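Local atomic coordinates of calcium uptake protein 2, mitochondrial (Homo sapiens, PDB entry 6LB7), a protein that probably senses calcium through EF-hand motifs and helps regulate calcium uptake into mitochondria, as a member of the MICU family. Residues Y27-P30 / R31-L34; K50-K53 / K54-E57. One frame throughout, in Å; residues are numbered along the deposited sequence.

Contact 1: Y27-P30 / R31-L34; sequences YMTP and RDFL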
loop_
_atom_site.group_PDB
_atom_site.type_symbol
_atom_site.label_atom_id
_atom_site.label_comp_id
_atom_site.label_asym_id
_atom_site.label_seq_id
_atom_site.Cartn_x
_atom_site.Cartn_y
_atom_site.Cartn_z
ATOM N N TYR B 27 -9.224 -0.269 -31.460
ATOM C CA TYR B 27 -9.319 1.011 -30.779
ATOM C C TYR B 27 -10.744 1.229 -30.288
ATOM O O TYR B 27 -11.710 0.803 -30.924
ATOM C CB TYR B 27 -8.884 2.171 -31.684
ATOM C CG TYR B 27 -7.436 2.065 -32.132
ATOM C CD1 TYR B 27 -7.100 1.439 -33.330
ATOM C CD2 TYR B 27 -6.404 2.548 -31.337
ATOM C CE1 TYR B 27 -5.773 1.328 -33.733
ATOM C CE2 TYR B 27 -5.084 2.463 -31.730
ATOM C CZ TYR B 27 -4.773 1.846 -32.929
ATOM O OH TYR B 27 -3.462 1.744 -33.303
ATOM N N MET B 28 -10.860 1.879 -29.133
ATOM C CA MET B 28 -12.121 2.401 -28.637
ATOM C C MET B 28 -12.315 3.848 -29.070
ATOM O O MET B 28 -11.362 4.623 -29.130
ATOM C CB MET B 28 -12.146 2.341 -27.114
ATOM C CG MET B 28 -12.245 0.977 -26.526
ATOM S SD MET B 28 -12.086 1.170 -24.729
ATOM C CE MET B 28 -12.865 -0.345 -24.189
ATOM N N THR B 29 -13.567 4.217 -29.347
ATOM C CA THR B 29 -13.932 5.623 -29.263
ATOM C C THR B 29 -14.179 5.995 -27.808
ATOM O O THR B 29 -14.339 5.118 -26.958
ATOM C CB THR B 29 -15.201 5.909 -30.061
ATOM O OG1 THR B 29 -16.294 5.166 -29.493
ATOM C CG2 THR B 29 -15.011 5.556 -31.566
ATOM N N PRO B 30 -14.226 7.290 -27.491
ATOM C CA PRO B 30 -14.610 7.685 -26.118
ATOM C C PRO B 30 -15.957 7.113 -25.689
ATOM O O PRO B 30 -16.126 6.723 -24.527
ATOM C CB PRO B 30 -14.625 9.217 -26.189
ATOM C CG PRO B 30 -13.575 9.524 -27.256
ATOM C CD PRO B 30 -13.731 8.427 -28.290
ATOM N N ARG B 31 -16.909 7.018 -26.617
ATOM C CA ARG B 31 -18.182 6.363 -26.335
ATOM C C ARG B 31 -17.970 4.909 -25.920
ATOM O O ARG B 31 -18.519 4.456 -24.900
ATOM C CB ARG B 31 -19.096 6.447 -27.564
ATOM C CG ARG B 31 -20.501 5.827 -27.391
ATOM C CD ARG B 31 -21.358 6.123 -28.620
ATOM N NE ARG B 31 -22.752 5.729 -28.468
ATOM C CZ ARG B 31 -23.183 4.479 -28.615
ATOM N NH1 ARG B 31 -22.317 3.521 -28.920
ATOM N NH2 ARG B 31 -24.472 4.184 -28.461
ATOM N N ASP B 32 -17.183 4.158 -26.709
ATOM C CA ASP B 32 -16.834 2.783 -26.353
ATOM C C ASP B 32 -16.270 2.701 -24.946
ATOM O O ASP B 32 -16.613 1.799 -24.170
ATOM C CB ASP B 32 -15.778 2.215 -27.308
ATOM C CG ASP B 32 -16.281 2.002 -28.718
ATOM O OD1 ASP B 32 -17.508 1.924 -28.939
ATOM O OD2 ASP B 32 -15.411 1.873 -29.610
ATOM N N PHE B 33 -15.309 3.575 -24.647
ATOM C CA PHE B 33 -14.643 3.542 -23.354
ATOM C C PHE B 33 -15.642 3.743 -22.223
ATOM O O PHE B 33 -15.659 2.979 -21.249
ATOM C CB PHE B 33 -13.552 4.616 -23.292
ATOM C CG PHE B 33 -12.991 4.797 -21.919
ATOM C CD1 PHE B 33 -12.192 3.820 -21.356
ATOM C CD2 PHE B 33 -13.289 5.923 -21.184
ATOM C CE1 PHE B 33 -11.681 3.982 -20.087
ATOM C CE2 PHE B 33 -12.797 6.079 -19.912
ATOM C CZ PHE B 33 -11.998 5.112 -19.364
ATOM N N LEU B 34 -16.482 4.774 -22.336
ATOM C CA LEU B 34 -17.475 5.039 -21.298
ATOM C C LEU B 34 -18.369 3.824 -21.061
ATOM O O LEU B 34 -18.631 3.460 -19.911
ATOM C CB LEU B 34 -18.320 6.253 -21.678
ATOM C CG LEU B 34 -17.571 7.578 -21.702
ATOM C CD1 LEU B 34 -18.401 8.627 -22.428
ATOM C CD2 LEU B 34 -17.205 8.028 -20.278
#

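Contact 2: K50-K53 / K54-E57; sequences KLTK and KDIE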
loop_
_atom_site.group_PDB
_atom_site.type_symbol
_atom_site.label_atom_id
_atom_site.label_comp_id
_atom_site.label_asym_id
_atom_site.label_seq_id
_atom_site.Cartn_x
_atom_site.Cartn_y
_atom_site.Cartn_z
ATOM N N LYS B 50 -13.276 -0.615 -40.120
ATOM C CA LYS B 50 -11.865 -0.490 -40.457
ATOM C C LYS B 50 -11.533 0.967 -40.728
ATOM O O LYS B 50 -12.315 1.690 -41.348
ATOM C CB LYS B 50 -11.518 -1.328 -41.685
ATOM C CG LYS B 50 -11.416 -2.819 -41.443
ATOM C CD LYS B 50 -11.034 -3.537 -42.734
ATOM C CE LYS B 50 -10.650 -4.985 -42.480
ATOM N NZ LYS B 50 -9.415 -5.096 -41.650
ATOM N N LEU B 51 -10.367 1.399 -40.262
ATOM C CA LEU B 51 -9.916 2.767 -40.449
ATOM C C LEU B 51 -8.724 2.785 -41.390
ATOM O O LEU B 51 -7.794 1.980 -41.240
ATOM C CB LEU B 51 -9.536 3.411 -39.115
ATOM C CG LEU B 51 -10.687 3.734 -38.165
ATOM C CD1 LEU B 51 -10.244 4.750 -37.109
ATOM C CD2 LEU B 51 -11.901 4.231 -38.946
ATOM N N THR B 52 -8.757 3.691 -42.357
ATOM C CA THR B 52 -7.550 4.057 -43.075
ATOM C C THR B 52 -6.779 5.085 -42.268
ATOM O O THR B 52 -7.276 5.651 -41.290
ATOM C CB THR B 52 -7.853 4.644 -44.461
ATOM O OG1 THR B 52 -8.651 5.830 -44.313
ATOM C CG2 THR B 52 -8.555 3.637 -45.350
ATOM N N LYS B 53 -5.554 5.360 -42.720
ATOM C CA LYS B 53 -4.912 6.495 -42.079
ATOM C C LYS B 53 -5.672 7.784 -42.350
ATOM O O LYS B 53 -5.555 8.719 -41.561
ATOM C CB LYS B 53 -3.464 6.646 -42.543
ATOM C CG LYS B 53 -2.615 5.481 -42.282
ATOM C CD LYS B 53 -1.949 5.520 -40.993
ATOM C CE LYS B 53 -0.877 4.645 -40.983
ATOM N NZ LYS B 53 -0.949 3.675 -40.006
ATOM N N LYS B 54 -6.622 7.821 -43.308
ATOM C CA LYS B 54 -7.405 9.034 -43.574
ATOM C C LYS B 54 -8.642 9.118 -42.677
ATOM O O LYS B 54 -9.088 10.218 -42.332
ATOM C CB LYS B 54 -7.806 9.147 -45.057
ATOM C CG LYS B 54 -8.906 10.225 -45.301
ATOM C CD LYS B 54 -9.156 10.641 -46.750
ATOM C CE LYS B 54 -10.247 11.713 -46.825
ATOM N NZ LYS B 54 -11.545 11.200 -46.303
ATOM N N ASP B 55 -9.204 7.990 -42.258
ATOM C CA ASP B 55 -10.277 8.064 -41.276
ATOM C C ASP B 55 -9.757 8.604 -39.946
ATOM O O ASP B 55 -10.454 9.347 -39.241
ATOM C CB ASP B 55 -10.899 6.681 -41.138
ATOM C CG ASP B 55 -11.456 6.176 -42.464
ATOM O OD1 ASP B 55 -11.912 7.022 -43.259
ATOM O OD2 ASP B 55 -11.400 4.954 -42.731
ATOM N N ILE B 56 -8.493 8.307 -39.632
ATOM C CA ILE B 56 -7.954 8.594 -38.308
ATOM C C ILE B 56 -7.791 10.102 -38.094
ATOM O O ILE B 56 -8.338 10.657 -37.136
ATOM C CB ILE B 56 -6.646 7.817 -38.079
ATOM C CG1 ILE B 56 -6.972 6.339 -37.794
ATOM C CG2 ILE B 56 -5.861 8.428 -36.939
ATOM C CD1 ILE B 56 -5.777 5.379 -37.870
ATOM N N GLU B 57 -7.069 10.800 -38.978
ATOM C CA GLU B 57 -6.901 12.260 -38.989
ATOM C C GLU B 57 -8.243 12.970 -38.915
ATOM O O GLU B 57 -8.331 14.090 -38.396
ATOM C CB GLU B 57 -6.136 12.749 -40.223
ATOM C CG GLU B 57 -5.265 13.966 -40.012
ATOM C CD GLU B 57 -5.138 14.752 -41.253
ATOM O OE1 GLU B 57 -5.841 14.432 -42.133
ATOM O OE2 GLU B 57 -4.342 15.644 -41.346
#

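Contact 1: Y27-P30 / R31-L34
Thr-29 and Asp-32 cross at a slant over the first turn of helix 30-38 and exchange bonds as a capping box. Thr-29 turns its hydroxyl into the crowded position between its own backbone N and carbonyl carbon (chi1 63°), which brings OG1 in front of the turn, where it accepts from Asp-32 N at 3.1 Å in an almost straight bond. Thr-29 O accepts too, from Phe-33 N at 2.9 Å, nearly along the C=O axis. In return, Thr-29 N donates to Asp-32 OD2 at 3.0 Å, from above the carboxylate plane, 47° out of it. Both side-chain oxygens have a second partner: Thr-29 OG1 pairs with Asp-78, Asp-32 OD2 with Ser-19.

Met-28, just before the N-cap, and Phe-33 form a hydrophobic staple. The methionine chain, extended beyond CG, carries SD to 4.0 Å from Phe-33 CB, at the edge of the ring and near its plane. Tyr-87 of helix 84-94 touches both side chains. Pro-30, which has no N-H to leave unbonded, suits the first turn, and its O accepts from Leu-34 N at 3.0 Å.

Replacing Asp-32 by alanine would remove the carboxylate, and Thr-29 N and the Ser-19 hydroxyl would probably lose the oxygen they share. With the N-H groups of Asp-32 and Phe-33 paired, the negative carboxylate at this buried N-terminal end probably interacts favourably with the helix dipole.

Contact 2: K50-K53 / K54-E57
Thr-52 and Asp-55 satisfy each other's backbone N-H groups at the start of helix 53-60, forming a capping box. Asp-55 OD2 accepts from Thr-52 N at 3.0 Å, the bond nearly straight at 170° but arriving from above the carboxylate plane. The reciprocal bond runs from Asp-55 N to Thr-52 OG1, also 3.0 Å. A chi1 of 60° swings the threonine's CG2 away from its carbonyl carbon and leaves OG1 facing the helix end, where it takes a second, weak bond from Lys-54 N. Thr-52 O is shared as well: the N-H of Asp-55 and that of Ile-56, the latter at 3.4 Å, both reach it weakly. A short, branched hydroxyl residue and an aspartate three positions on suit these places, for each has an oxygen one or two bonds beyond CB.

Leu-51 supplies the apolar side. Its CD2 rests 3.4 Å from Asp-55 CB, while CD1 meets Ile-56 CG1 at 3.7 Å, the two side chains crossing at about a right angle. This branched pair is the hydrophobic staple of the cap, and it also lies on strand 20-22, Leu-51 on Leu-20 and Ile-56 on His-22.

Lys-50 and Lys-54 make salt bridges to Glu-21 and Asp-58, while His-22 hydrogen-bonds Lys-53 NZ through NE2 and Leu-51 O through ND1. The Asp-55 carboxylate probably interacts favourably with the positive end of the helix dipole, and two sound bonds, the box itself, are backed by three weak ones.

Overall arrangement
After helix 11-17 the chain forms strand 20-22, turns back along strand 25-27 and enters helix 30-38 through contact 1. It then returns by strand 49-50 and enters helix 53-60 through contact 2. Each contact closes only the short strand-to-helix turn in which it lies; they follow in series, neither nesting nor crossing. Their centres are 16 Å apart and their nearest atoms about 6 Å, without touching. Strands 25-27 and 49-50 flank strand 20-22 in one small mixed sheet, so each helix follows closely on an outer strand. Contact 1 faces the interior, against helices 72-76, 84-94 and 173-196, whereas contact 2 holds the start of helix 53-60 against strand 20-22 at the surface.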